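Local coordinates for protein laccase (Botrytis aclada, PDB 3SQR) that oxidises phenolic compounds such as hydroquinones with molecular oxygen, using a set of copper ions, and probably takes part in breaking down lignin, at residues N119-H124 with S172-D177; T228-T233 with Y324-N329; F236-S239 with N245-G248; A279-T284 with P357-T362. One frame throughout, in Å; residues are numbered along the deposited sequence.

Interaction 1 belongs to the first multicopper oxidase region of the chain, one of those that supply copper ligands: His124, a probable ligand, lies in its first segment, and the Gln174 side chain is about 8 Å from those of His168 and His170. Interactions 2 and 3, together with residues 279-284 of interaction 4, fall in the second region, away from the copper sites. Interactions 2 and 4 meet directly, their centres 12 Å apart: strands 323-327 and 276-280 are sheet neighbours, and Arg327 NE makes a 2.7 Å salt bridge to Asp281 OD1. Interaction 3 is nested inside the loop closed by interaction 2, with about 18 Å between their centres.

Interaction 1 (N119-H124 with S172-D177); sequences NGTSIH and SLQYGD. With NAG (2-acetamido-2-deoxy-beta-D-glucopyranose), chain B; NAG (2-acetamido-2-deoxy-beta-D-glucopyranose), chain H.
Residues 119-124 run past residues 172-177, which include a short 3-10 segment at 174-176, with the backbones well apart, the nearest CA atoms being those of Thr121 and Gln174 at 8.1 Å. Gln174 bridges that gap: its CG is anti to its own carbonyl carbon (chi1 -70°) and the chain is extended beyond, which carries the amide across to three successive residues. NE2 donates twice, to Asn119 OD1 at 2.9 Å in a nearly straight bond (166°) and to Gly120 O at 2.9 Å in a more bent one. The first partner lies in the Gln174 amide plane, whereas Gly120 O is tilted from it; the two amide planes of Asn119 and Gln174 are 33° apart. On the other end of the amide, OE1 accepts from Thr121 OG1 at 2.7 Å and also from Ser169 OG, so both ends of this buried group are gripped and its rotation is fixed. In the cupredoxin-like fold of multicopper oxidases, this ties the approach to strand 123-125 to the loop between strands 163-169 and 180-186. His124, three residues beyond Thr121, is a probable type 2 copper ligand, and His168 and His170 coordinate copper on the neighbouring strand and just after it. Asn119 is also glycosylated: its ND2 is bonded to C1 of an N-acetylglucosamine, and the methyl C8 of a second such sugar comes within 3.5 Å of Asn119 CG.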
loop_
_atom_site.group_PDB
_atom_site.type_symbol
_atom_site.label_atom_id
_atom_site.label_comp_id
_atom_site.label_asym_id
_atom_site.label_seq_id
_atom_site.Cartn_x
_atom_site.Cartn_y
_atom_site.Cartn_z
ATOM N N ASN A 119 -7.569 -20.785 -3.543
ATOM C CA ASN A 119 -7.821 -19.586 -2.734
ATOM C C ASN A 119 -8.934 -18.798 -3.395
ATOM O O ASN A 119 -8.980 -18.718 -4.637
ATOM C CB ASN A 119 -6.621 -18.584 -2.703
ATOM C CG ASN A 119 -5.445 -18.984 -1.889
ATOM O OD1 ASN A 119 -4.452 -18.308 -1.958
ATOM N ND2 ASN A 119 -5.519 -20.056 -1.097
ATOM N N GLY A 120 -9.788 -18.170 -2.599
ATOM C CA GLY A 120 -10.515 -16.989 -3.023
ATOM C C GLY A 120 -9.478 -15.890 -3.332
ATOM O O GLY A 120 -8.316 -16.041 -3.071
ATOM N N THR A 121 -9.978 -14.760 -3.788
ATOM C CA THR A 121 -9.121 -13.583 -3.912
ATOM C C THR A 121 -10.035 -12.353 -3.873
ATOM O O THR A 121 -11.222 -12.416 -4.000
ATOM C CB THR A 121 -8.268 -13.638 -5.155
ATOM O OG1 THR A 121 -7.185 -12.670 -5.036
ATOM C CG2 THR A 121 -9.087 -13.340 -6.439
ATOM N N SER A 122 -9.440 -11.177 -3.782
ATOM C CA SER A 122 -10.195 -9.969 -3.615
ATOM C C SER A 122 -9.178 -8.885 -3.821
ATOM O O SER A 122 -8.176 -8.906 -3.127
ATOM C CB SER A 122 -10.664 -9.847 -2.181
ATOM O OG SER A 122 -11.526 -8.749 -2.113
ATOM N N ILE A 123 -9.438 -7.957 -4.729
ATOM C CA ILE A 123 -8.401 -7.017 -5.161
ATOM C C ILE A 123 -8.747 -5.647 -4.694
ATOM O O ILE A 123 -9.827 -5.135 -5.012
ATOM C CB ILE A 123 -8.257 -6.996 -6.672
ATOM C CG1 ILE A 123 -8.115 -8.397 -7.217
ATOM C CG2 ILE A 123 -7.025 -6.075 -7.123
ATOM C CD1 ILE A 123 -7.087 -9.307 -6.611
ATOM N N HIS A 124 -7.796 -5.048 -3.970
ATOM C CA HIS A 124 -7.888 -3.720 -3.433
ATOM C C HIS A 124 -7.014 -2.734 -4.275
ATOM O O HIS A 124 -5.957 -3.034 -4.738
ATOM C CB HIS A 124 -7.455 -3.704 -1.973
ATOM C CG HIS A 124 -7.292 -2.336 -1.404
ATOM N ND1 HIS A 124 -8.359 -1.475 -1.237
ATOM C CD2 HIS A 124 -6.208 -1.705 -0.886
ATOM C CE1 HIS A 124 -7.913 -0.329 -0.738
ATOM N NE2 HIS A 124 -6.618 -0.452 -0.489
ATOM N N SER A 172 -5.853 -12.343 2.514
ATOM C CA SER A 172 -4.798 -13.026 3.236
ATOM C C SER A 172 -3.413 -12.580 2.704
ATOM O O SER A 172 -3.233 -11.366 2.439
ATOM C CB SER A 172 -5.045 -14.583 3.249
ATOM O OG SER A 172 -3.985 -15.250 3.948
ATOM N N LEU A 173 -2.429 -13.460 2.613
ATOM C CA LEU A 173 -1.048 -13.023 2.323
ATOM C C LEU A 173 -0.706 -12.977 0.858
ATOM O O LEU A 173 0.457 -12.873 0.508
ATOM C CB LEU A 173 -0.053 -13.990 3.007
ATOM C CG LEU A 173 -0.143 -14.110 4.516
ATOM C CD1 LEU A 173 0.677 -15.372 4.977
ATOM C CD2 LEU A 173 0.432 -12.873 5.150
ATOM N N GLN A 174 -1.714 -13.020 -0.005
ATOM C CA GLN A 174 -1.446 -13.249 -1.437
ATOM C C GLN A 174 -0.532 -12.240 -2.049
ATOM O O GLN A 174 0.211 -12.579 -2.920
ATOM C CB GLN A 174 -2.707 -13.264 -2.253
ATOM C CG GLN A 174 -3.553 -14.504 -1.989
ATOM C CD GLN A 174 -4.883 -14.521 -2.751
ATOM O OE1 GLN A 174 -5.439 -13.493 -3.087
ATOM N NE2 GLN A 174 -5.448 -15.741 -2.974
ATOM N N TYR A 175 -0.601 -10.987 -1.628
ATOM C CA TYR A 175 0.294 -10.032 -2.320
ATOM C C TYR A 175 1.750 -10.311 -2.020
ATOM O O TYR A 175 2.661 -9.864 -2.772
ATOM C CB TYR A 175 -0.088 -8.540 -2.116
ATOM C CG TYR A 175 0.444 -7.880 -0.863
ATOM C CD1 TYR A 175 1.710 -7.413 -0.817
ATOM C CD2 TYR A 175 -0.314 -7.774 0.277
ATOM C CE1 TYR A 175 2.237 -6.819 0.267
ATOM C CE2 TYR A 175 0.229 -7.153 1.438
ATOM C CZ TYR A 175 1.488 -6.674 1.403
ATOM O OH TYR A 175 2.113 -6.059 2.481
ATOM N N GLY A 176 2.015 -11.080 -0.966
ATOM C CA GLY A 176 3.359 -11.555 -0.678
ATOM C C GLY A 176 3.942 -12.506 -1.687
ATOM O O GLY A 176 5.176 -12.672 -1.774
ATOM N N ASP A 177 3.048 -13.142 -2.430
ATOM C CA ASP A 177 3.448 -14.098 -3.447
ATOM C C ASP A 177 3.422 -13.453 -4.837
ATOM O O ASP A 177 3.491 -14.138 -5.844
ATOM C CB ASP A 177 2.581 -15.325 -3.394
ATOM C CG ASP A 177 3.056 -16.363 -2.356
ATOM O OD1 ASP A 177 4.131 -16.166 -1.719
ATOM O OD2 ASP A 177 2.361 -17.434 -2.281
HETATM C C1 NAG B . -4.406 -20.464 -0.310
HETATM C C2 NAG B . -4.600 -21.069 1.056
HETATM C C3 NAG B . -3.359 -21.509 1.813
HETATM C C4 NAG B . -2.582 -22.422 0.900
HETATM C C5 NAG B . -2.412 -21.767 -0.491
HETATM C C6 NAG B . -1.873 -22.729 -1.532
HETATM C C7 NAG B . -6.797 -20.181 1.770
HETATM C C8 NAG B . -7.425 -19.276 2.800
HETATM N N2 NAG B . -5.462 -20.270 1.896
HETATM O O3 NAG B . -3.782 -22.125 3.019
HETATM O O4 NAG B . -1.295 -22.684 1.371
HETATM O O5 NAG B . -3.623 -21.336 -1.051
HETATM O O6 NAG B . -1.250 -21.985 -2.552
HETATM O O7 NAG B . -7.500 -20.763 0.951
HETATM C C1 NAG H . -1.044 -23.130 -6.942
HETATM C C2 NAG H . -2.050 -23.686 -5.977
HETATM C C3 NAG H . -1.360 -24.645 -5.038
HETATM C C4 NAG H . -0.618 -25.748 -5.790
HETATM C C5 NAG H . 0.295 -25.057 -6.786
HETATM C C6 NAG H . 1.052 -26.111 -7.604
HETATM C C7 NAG H . -3.661 -22.039 -5.261
HETATM C C8 NAG H . -3.891 -20.922 -4.298
HETATM N N2 NAG H . -2.517 -22.597 -5.145
HETATM O O3 NAG H . -2.319 -25.158 -4.159
HETATM O O4 NAG H . 0.173 -26.471 -4.859
HETATM O O5 NAG H . -0.506 -24.254 -7.645
HETATM O O6 NAG H . 0.104 -26.812 -8.380
HETATM O O7 NAG H . -4.505 -22.358 -6.076
#

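Interaction 2 (T228-T233 with Y324-N329); sequences TLMNGT and YWIRGN. With NAG (2-acetamido-2-deoxy-beta-D-glucopyranose), chain C.
Met230 reaches across to Ile326 and Gly328, and these three residues make up nearly all of an apolar contact without hydrogen bonds. The Met230 side chain leaves the backbone with CG anti to N (chi1 -175°), continues extended to the sulfur and then bends at its last torsion, chi3 -66°, which turns the methyl out of line with the chain. SD lies against the Ile326 branch methyl CG2 at 3.7 Å, the two side chains crossing at a slant. CE goes on past that branch to the backbone, 3.9 Å from Ile326 O and 3.9 Å from Gly328 N, so the thioether meets both a side chain and the backbone on either side of Arg327. Met230 also opens a type I' beta turn that ends at Thr233, with Met230 N donating to Thr233 O at 2.9 Å. Asn231 in this turn carries an N-acetylglucosamine on ND2, so the buried methionine is followed directly by a glycosylated residue. Met230 also packs on Ile200 and Leu202 of strand 195-205, while Ile326 touches Phe278 and Leu347. The pair thus joins the two sheets of a cupredoxin-type beta sandwich: edge strand 227-230 of one faces strand 323-327, which lies between 344-348 and 276-280 in the other.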
loop_
_atom_site.group_PDB
_atom_site.type_symbol
_atom_site.label_atom_id
_atom_site.label_comp_id
_atom_site.label_asym_id
_atom_site.label_seq_id
_atom_site.Cartn_x
_atom_site.Cartn_y
_atom_site.Cartn_z
ATOM N N THR A 228 15.534 -9.809 -1.647
ATOM C CA THR A 228 14.704 -8.611 -1.919
ATOM C C THR A 228 14.621 -8.464 -3.433
ATOM O O THR A 228 15.454 -9.009 -4.146
ATOM C CB THR A 228 15.283 -7.349 -1.307
ATOM O OG1 THR A 228 16.492 -6.988 -2.000
ATOM C CG2 THR A 228 15.591 -7.549 0.224
ATOM N N LEU A 229 13.644 -7.688 -3.914
ATOM C CA LEU A 229 13.546 -7.330 -5.347
ATOM C C LEU A 229 13.385 -5.867 -5.457
ATOM O O LEU A 229 12.724 -5.224 -4.623
ATOM C CB LEU A 229 12.365 -7.972 -6.015
ATOM C CG LEU A 229 12.312 -9.507 -6.025
ATOM C CD1 LEU A 229 11.003 -9.954 -6.573
ATOM C CD2 LEU A 229 13.413 -10.082 -6.828
ATOM N N MET A 230 14.035 -5.328 -6.489
ATOM C CA MET A 230 13.842 -3.968 -6.864
ATOM C C MET A 230 13.241 -3.969 -8.240
ATOM O O MET A 230 13.834 -4.414 -9.213
ATOM C CB MET A 230 15.166 -3.179 -6.864
ATOM C CG MET A 230 14.990 -1.749 -7.137
ATOM S SD MET A 230 16.499 -0.749 -6.885
ATOM C CE MET A 230 16.762 -0.895 -5.119
ATOM N N ASN A 231 12.043 -3.415 -8.320
ATOM C CA ASN A 231 11.209 -3.503 -9.485
ATOM C C ASN A 231 11.187 -4.882 -10.071
ATOM O O ASN A 231 11.264 -5.039 -11.274
ATOM C CB ASN A 231 11.580 -2.467 -10.521
ATOM C CG ASN A 231 10.353 -1.923 -11.200
ATOM O OD1 ASN A 231 9.332 -1.661 -10.564
ATOM N ND2 ASN A 231 10.439 -1.775 -12.477
ATOM N N GLY A 232 11.052 -5.876 -9.201
ATOM C CA GLY A 232 10.834 -7.226 -9.624
ATOM C C GLY A 232 12.087 -8.036 -9.907
ATOM O O GLY A 232 11.964 -9.151 -10.312
ATOM N N THR A 233 13.264 -7.460 -9.694
ATOM C CA THR A 233 14.517 -8.200 -9.960
ATOM C C THR A 233 15.600 -7.999 -8.933
ATOM O O THR A 233 15.611 -7.001 -8.215
ATOM C CB THR A 233 14.994 -7.865 -11.386
ATOM O OG1 THR A 233 15.998 -8.798 -11.740
ATOM C CG2 THR A 233 15.510 -6.451 -11.431
ATOM N N TYR A 324 25.851 4.205 -10.720
ATOM C CA TYR A 324 25.674 4.565 -9.336
ATOM C C TYR A 324 24.789 3.499 -8.714
ATOM O O TYR A 324 23.877 2.936 -9.405
ATOM C CB TYR A 324 24.998 5.937 -9.201
ATOM C CG TYR A 324 25.840 7.056 -9.696
ATOM C CD1 TYR A 324 25.819 7.412 -10.995
ATOM C CD2 TYR A 324 26.703 7.734 -8.823
ATOM C CE1 TYR A 324 26.654 8.475 -11.458
ATOM C CE2 TYR A 324 27.543 8.782 -9.272
ATOM C CZ TYR A 324 27.488 9.139 -10.581
ATOM O OH TYR A 324 28.282 10.161 -11.057
ATOM N N TRP A 325 25.094 3.183 -7.466
ATOM C CA TRP A 325 24.233 2.266 -6.745
ATOM C C TRP A 325 22.893 2.922 -6.437
ATOM O O TRP A 325 22.819 4.091 -5.992
ATOM C CB TRP A 325 24.838 1.843 -5.433
ATOM C CG TRP A 325 25.854 0.829 -5.590
ATOM C CD1 TRP A 325 27.171 0.965 -5.310
ATOM C CD2 TRP A 325 25.658 -0.506 -6.093
ATOM N NE1 TRP A 325 27.825 -0.226 -5.578
ATOM C CE2 TRP A 325 26.925 -1.137 -6.088
ATOM C CE3 TRP A 325 24.535 -1.222 -6.540
ATOM C CZ2 TRP A 325 27.115 -2.475 -6.545
ATOM C CZ3 TRP A 325 24.701 -2.534 -6.991
ATOM C CH2 TRP A 325 25.999 -3.156 -6.984
ATOM N N ILE A 326 21.839 2.129 -6.618
ATOM C CA ILE A 326 20.477 2.508 -6.146
ATOM C C ILE A 326 20.285 1.674 -4.915
ATOM O O ILE A 326 20.397 0.451 -4.949
ATOM C CB ILE A 326 19.342 2.308 -7.179
ATOM C CG1 ILE A 326 19.589 3.102 -8.505
ATOM C CG2 ILE A 326 17.942 2.668 -6.521
ATOM C CD1 ILE A 326 18.662 2.635 -9.665
ATOM N N ARG A 327 20.067 2.342 -3.785
ATOM C CA ARG A 327 20.075 1.682 -2.504
ATOM C C ARG A 327 18.676 1.592 -1.939
ATOM O O ARG A 327 18.049 2.617 -1.721
ATOM C CB ARG A 327 20.979 2.454 -1.531
ATOM C CG ARG A 327 22.434 2.366 -2.017
ATOM C CD ARG A 327 23.397 2.800 -1.027
ATOM N NE ARG A 327 24.691 2.975 -1.680
ATOM C CZ ARG A 327 25.689 2.082 -1.688
ATOM N NH1 ARG A 327 25.581 0.890 -1.102
ATOM N NH2 ARG A 327 26.821 2.393 -2.324
ATOM N N GLY A 328 18.178 0.393 -1.740
ATOM C CA GLY A 328 16.938 0.284 -0.968
ATOM C C GLY A 328 17.156 0.619 0.495
ATOM O O GLY A 328 16.237 0.995 1.189
ATOM N N ASN A 329 18.383 0.404 0.985
ATOM C CA ASN A 329 18.671 0.521 2.430
ATOM C C ASN A 329 17.616 -0.146 3.252
ATOM O O ASN A 329 16.946 0.471 4.088
ATOM C CB ASN A 329 18.814 1.968 2.838
ATOM C CG ASN A 329 20.064 2.602 2.314
ATOM O OD1 ASN A 329 21.173 2.060 2.496
ATOM N ND2 ASN A 329 19.941 3.792 1.801
HETATM C C1 NAG C . 9.335 -1.291 -13.257
HETATM C C2 NAG C . 9.778 -0.297 -14.326
HETATM C C3 NAG C . 8.529 0.209 -15.021
HETATM C C4 NAG C . 7.715 -0.927 -15.624
HETATM C C5 NAG C . 7.548 -2.095 -14.599
HETATM C C6 NAG C . 7.390 -3.416 -15.309
HETATM C C7 NAG C . 11.449 1.448 -14.176
HETATM C C8 NAG C . 11.920 2.740 -13.531
HETATM N N2 NAG C . 10.331 0.887 -13.740
HETATM O O3 NAG C . 8.827 1.174 -16.002
HETATM O O4 NAG C . 6.415 -0.442 -16.008
HETATM O O5 NAG C . 8.721 -2.372 -13.875
HETATM O O6 NAG C . 6.861 -4.386 -14.402
HETATM O O7 NAG C . 12.066 0.895 -15.092
#

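Interaction 3 (F236-S239 with N245-G248); sequences FDCS and NCVG. With NAG (2-acetamido-2-deoxy-beta-D-glucopyranose), chain K.
Cys238 and Cys246 close a small disulfide-bonded loop at the surface, in the irregular chain between strands 227-230 and 254-256 of the second multicopper oxidase region. The covalent link comes first: SG of Cys238 meets SG of Cys246 at 2.0 Å, with a chi3 of -85°, close to the 90° magnitude preferred by disulfides. With chi1 at -76° the Cys238 sulfur sits beside its backbone N and points to residues 245-248, and Cys246 is at the centre of an inverse gamma turn. Van der Waals contacts flank the bridge. Cys238 SG lies 3.5 Å from Gly248 N, and the Cys246 sulfur comes to the edge of the Phe236 ring, near its plane, 3.7 Å from CE2 and 4.8 Å from the centroid. This is a sulfur-aromatic contact at the ring edge. Phe236 also meets His207 edge to face, and its CA is 3.5 Å from methyl C8 of an N-acetylglucosamine. Hydrogen bonding shapes the chain beside the first cysteine, where Asp237 forms an Asx turn. Its OD1 accepts from Ser239 N at 2.8 Å, nearly in line with the C-O bond, and from Ser239 OG at 2.5 Å through the syn lone pair.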
loop_
_atom_site.group_PDB
_atom_site.type_symbol
_atom_site.label_atom_id
_atom_site.label_comp_id
_atom_site.label_asym_id
_atom_site.label_seq_id
_atom_site.Cartn_x
_atom_site.Cartn_y
_atom_site.Cartn_z
ATOM N N PHE A 236 21.134 -13.073 -7.194
ATOM C CA PHE A 236 21.183 -13.998 -6.088
ATOM C C PHE A 236 22.309 -14.997 -6.414
ATOM O O PHE A 236 22.400 -15.469 -7.539
ATOM C CB PHE A 236 19.884 -14.741 -5.927
ATOM C CG PHE A 236 19.764 -15.500 -4.654
ATOM C CD1 PHE A 236 19.556 -14.830 -3.451
ATOM C CD2 PHE A 236 19.787 -16.889 -4.629
ATOM C CE1 PHE A 236 19.441 -15.555 -2.243
ATOM C CE2 PHE A 236 19.701 -17.621 -3.444
ATOM C CZ PHE A 236 19.480 -16.962 -2.243
ATOM N N ASP A 237 23.099 -15.328 -5.400
ATOM C CA ASP A 237 24.223 -16.237 -5.604
ATOM C C ASP A 237 23.752 -17.651 -5.497
ATOM O O ASP A 237 23.462 -18.164 -4.402
ATOM C CB ASP A 237 25.309 -15.926 -4.573
ATOM C CG ASP A 237 26.588 -16.747 -4.787
ATOM O OD1 ASP A 237 26.588 -17.632 -5.665
ATOM O OD2 ASP A 237 27.574 -16.413 -4.084
ATOM N N CYS A 238 23.610 -18.294 -6.643
ATOM C CA CYS A 238 23.225 -19.684 -6.699
ATOM C C CYS A 238 24.464 -20.607 -6.869
ATOM O O CYS A 238 24.295 -21.813 -6.932
ATOM C CB CYS A 238 22.293 -19.939 -7.882
ATOM S SG CYS A 238 20.609 -19.350 -7.575
ATOM N N SER A 239 25.656 -20.015 -6.916
ATOM C CA SER A 239 26.901 -20.724 -7.301
ATOM C C SER A 239 27.253 -21.886 -6.385
ATOM O O SER A 239 27.792 -22.907 -6.855
ATOM C CB SER A 239 28.084 -19.761 -7.370
ATOM O OG SER A 239 28.449 -19.281 -6.089
ATOM N N ASN A 245 16.171 -25.223 -8.156
ATOM C CA ASN A 245 15.478 -23.994 -8.475
ATOM C C ASN A 245 16.370 -22.806 -8.424
ATOM O O ASN A 245 15.964 -21.761 -8.902
ATOM C CB ASN A 245 14.352 -23.764 -7.482
ATOM C CG ASN A 245 13.196 -24.662 -7.691
ATOM O OD1 ASN A 245 12.888 -25.057 -8.789
ATOM N ND2 ASN A 245 12.506 -24.945 -6.624
ATOM N N CYS A 246 17.526 -22.919 -7.783
ATOM C CA CYS A 246 18.514 -21.863 -7.771
ATOM C C CYS A 246 19.303 -21.910 -9.078
ATOM O O CYS A 246 20.491 -22.279 -9.125
ATOM C CB CYS A 246 19.394 -21.909 -6.498
ATOM S SG CYS A 246 20.002 -20.367 -5.918
ATOM N N VAL A 247 18.659 -21.421 -10.150
ATOM C CA VAL A 247 19.251 -21.496 -11.492
ATOM C C VAL A 247 20.197 -20.367 -11.795
ATOM O O VAL A 247 21.016 -20.459 -12.711
ATOM C CB VAL A 247 18.139 -21.583 -12.574
ATOM C CG1 VAL A 247 17.356 -22.849 -12.370
ATOM C CG2 VAL A 247 17.203 -20.348 -12.504
ATOM N N GLY A 248 20.140 -19.290 -11.010
ATOM C CA GLY A 248 21.100 -18.237 -11.168
ATOM C C GLY A 248 20.693 -17.291 -12.262
ATOM O O GLY A 248 19.646 -17.463 -12.876
HETATM C C1 NAG K . 25.523 -9.144 -1.954
HETATM C C2 NAG K . 26.251 -9.796 -3.099
HETATM C C3 NAG K . 27.662 -10.237 -2.633
HETATM C C4 NAG K . 28.335 -8.998 -2.049
HETATM C C5 NAG K . 27.533 -8.509 -0.862
HETATM C C6 NAG K . 28.140 -7.239 -0.298
HETATM C C7 NAG K . 24.705 -10.781 -4.693
HETATM C C8 NAG K . 23.870 -11.961 -5.057
HETATM N N2 NAG K . 25.431 -10.880 -3.559
HETATM O O3 NAG K . 28.366 -10.744 -3.744
HETATM O O4 NAG K . 29.612 -9.258 -1.554
HETATM O O5 NAG K . 26.292 -8.125 -1.356
HETATM O O6 NAG K . 27.142 -6.694 0.521
HETATM O O7 NAG K . 24.675 -9.767 -5.425
#

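Interaction 4 (A279-T284 with P357-T362); sequences AIDNHT and PTSVGT
Asp281 lays its carboxylate against Ser359, Val360 and Gly361. A chi1 of -67° places CG beside the backbone N, facing the passing loop. OD2 takes a short 2.6 Å bond from Ser359 OG through its anti lone pair, on the side away from OD1. The serine hydroxyl occupies the position between its backbone N and carbonyl carbon (chi1 49°) and also accepts from Trp325 N, so it is held from two directions. OD1 rests 3.3 Å from Gly361 CA and forms a salt bridge with Arg327 NE; together with the serine bond, this would probably favour the charged form of the acid. Asp281 lies in a type II beta turn from Ile280 to His283, directly after strand 276-280 in the second cupredoxin-like region. The contact thereby fastens the turn to the long loop that leads from strand 344-348 toward strand 387-398. His283 braces the turn from within: ND1 donates to Asp281 O at 2.8 Å, nearly straight at 173° and with the oxygen in the ring plane, while its NE2 is hydrogen-bonded to Tyr349 OH. Water completes the junction toward Thr362. One molecule donates to Asp281 OD1 at 2.7 Å and accepts from Thr362 N at 2.9 Å, bridging two groups that do not bond directly. Another accepts from Asn282 N at 2.9 Å and donates to Val360 O, linking the tip of the turn to the loop backbone.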
loop_
_atom_site.group_PDB
_atom_site.type_symbol
_atom_site.label_atom_id
_atom_site.label_comp_id
_atom_site.label_asym_id
_atom_site.label_seq_id
_atom_site.Cartn_x
_atom_site.Cartn_y
_atom_site.Cartn_z
ATOM N N ALA A 279 17.659 5.491 -1.798
ATOM C CA ALA A 279 18.695 6.507 -2.102
ATOM C C ALA A 279 19.299 6.127 -3.425
ATOM O O ALA A 279 19.281 4.947 -3.804
ATOM C CB ALA A 279 19.744 6.546 -0.966
ATOM N N ILE A 280 19.797 7.124 -4.142
ATOM C CA ILE A 280 20.552 6.911 -5.380
ATOM C C ILE A 280 21.862 7.649 -5.113
ATOM O O ILE A 280 21.847 8.849 -4.895
ATOM C CB ILE A 280 19.862 7.487 -6.604
ATOM C CG1 ILE A 280 18.462 6.868 -6.768
ATOM C CG2 ILE A 280 20.720 7.294 -7.877
ATOM C CD1 ILE A 280 17.660 7.511 -7.921
ATOM N N ASP A 281 22.948 6.927 -5.054
ATOM C CA ASP A 281 24.225 7.548 -4.727
ATOM C C ASP A 281 24.481 8.757 -5.605
ATOM O O ASP A 281 24.289 8.738 -6.821
ATOM C CB ASP A 281 25.372 6.571 -4.937
ATOM C CG ASP A 281 25.362 5.427 -3.986
ATOM O OD1 ASP A 281 24.504 5.346 -3.059
ATOM O OD2 ASP A 281 26.248 4.564 -4.171
ATOM N N ASN A 282 24.939 9.812 -4.945
ATOM C CA ASN A 282 25.338 11.058 -5.562
ATOM C C ASN A 282 24.211 11.777 -6.285
ATOM O O ASN A 282 24.456 12.672 -7.062
ATOM C CB ASN A 282 26.523 10.834 -6.488
ATOM C CG ASN A 282 27.308 12.099 -6.727
ATOM O OD1 ASN A 282 27.587 12.414 -7.870
ATOM N ND2 ASN A 282 27.644 12.844 -5.643
ATOM N N HIS A 283 22.956 11.404 -5.972
ATOM C CA HIS A 283 21.805 12.101 -6.524
ATOM C C HIS A 283 20.887 12.550 -5.385
ATOM O O HIS A 283 20.898 12.010 -4.289
ATOM C CB HIS A 283 21.071 11.203 -7.545
ATOM C CG HIS A 283 21.827 10.952 -8.817
ATOM N ND1 HIS A 283 22.931 10.125 -8.895
ATOM C CD2 HIS A 283 21.620 11.417 -10.068
ATOM C CE1 HIS A 283 23.352 10.094 -10.148
ATOM N NE2 HIS A 283 22.567 10.858 -10.880
ATOM N N THR A 284 20.206 13.641 -5.661
ATOM C CA THR A 284 19.274 14.250 -4.762
ATOM C C THR A 284 17.872 13.878 -5.256
ATOM O O THR A 284 17.551 13.849 -6.452
ATOM C CB THR A 284 19.430 15.772 -4.766
ATOM O OG1 THR A 284 20.759 16.080 -4.273
ATOM C CG2 THR A 284 18.442 16.405 -3.836
ATOM N N PRO A 357 28.473 -0.479 -10.142
ATOM C CA PRO A 357 28.844 0.804 -9.614
ATOM C C PRO A 357 29.865 0.670 -8.528
ATOM O O PRO A 357 29.853 -0.292 -7.787
ATOM C CB PRO A 357 27.532 1.353 -9.005
ATOM C CG PRO A 357 26.503 0.560 -9.577
ATOM C CD PRO A 357 27.064 -0.782 -9.855
ATOM N N THR A 358 30.691 1.689 -8.396
ATOM C CA THR A 358 31.616 1.771 -7.284
ATOM C C THR A 358 31.342 3.016 -6.455
ATOM O O THR A 358 32.213 3.469 -5.738
ATOM C CB THR A 358 33.092 1.743 -7.783
ATOM O OG1 THR A 358 33.325 2.757 -8.786
ATOM C CG2 THR A 358 33.393 0.380 -8.321
ATOM N N SER A 359 30.117 3.539 -6.487
ATOM C CA SER A 359 29.852 4.809 -5.813
ATOM C C SER A 359 29.692 4.612 -4.319
ATOM O O SER A 359 29.439 3.493 -3.814
ATOM C CB SER A 359 28.600 5.454 -6.405
ATOM O OG SER A 359 27.565 4.466 -6.454
ATOM N N VAL A 360 29.845 5.731 -3.624
ATOM C CA VAL A 360 29.832 5.779 -2.166
ATOM C C VAL A 360 28.461 6.289 -1.785
ATOM O O VAL A 360 28.003 7.328 -2.274
ATOM C CB VAL A 360 31.015 6.669 -1.627
ATOM C CG1 VAL A 360 30.909 6.954 -0.164
ATOM C CG2 VAL A 360 32.338 5.943 -1.930
ATOM N N GLY A 361 27.809 5.527 -0.931
ATOM C CA GLY A 361 26.490 5.864 -0.500
ATOM C C GLY A 361 26.449 6.872 0.616
ATOM O O GLY A 361 27.365 6.991 1.418
ATOM N N THR A 362 25.345 7.592 0.658
ATOM C CA THR A 362 25.001 8.410 1.787
ATOM C C THR A 362 24.674 7.560 2.997
ATOM O O THR A 362 23.900 6.590 2.901
ATOM C CB THR A 362 23.789 9.267 1.399
ATOM O OG1 THR A 362 24.239 10.223 0.444
ATOM C CG2 THR A 362 23.245 9.966 2.583
HETATM O O HOH W 1 22.115 9.269 -1.618
HETATM O O HOH W 2 23.263 6.845 -1.189
HETATM O O HOH W 3 25.861 9.211 -2.266
#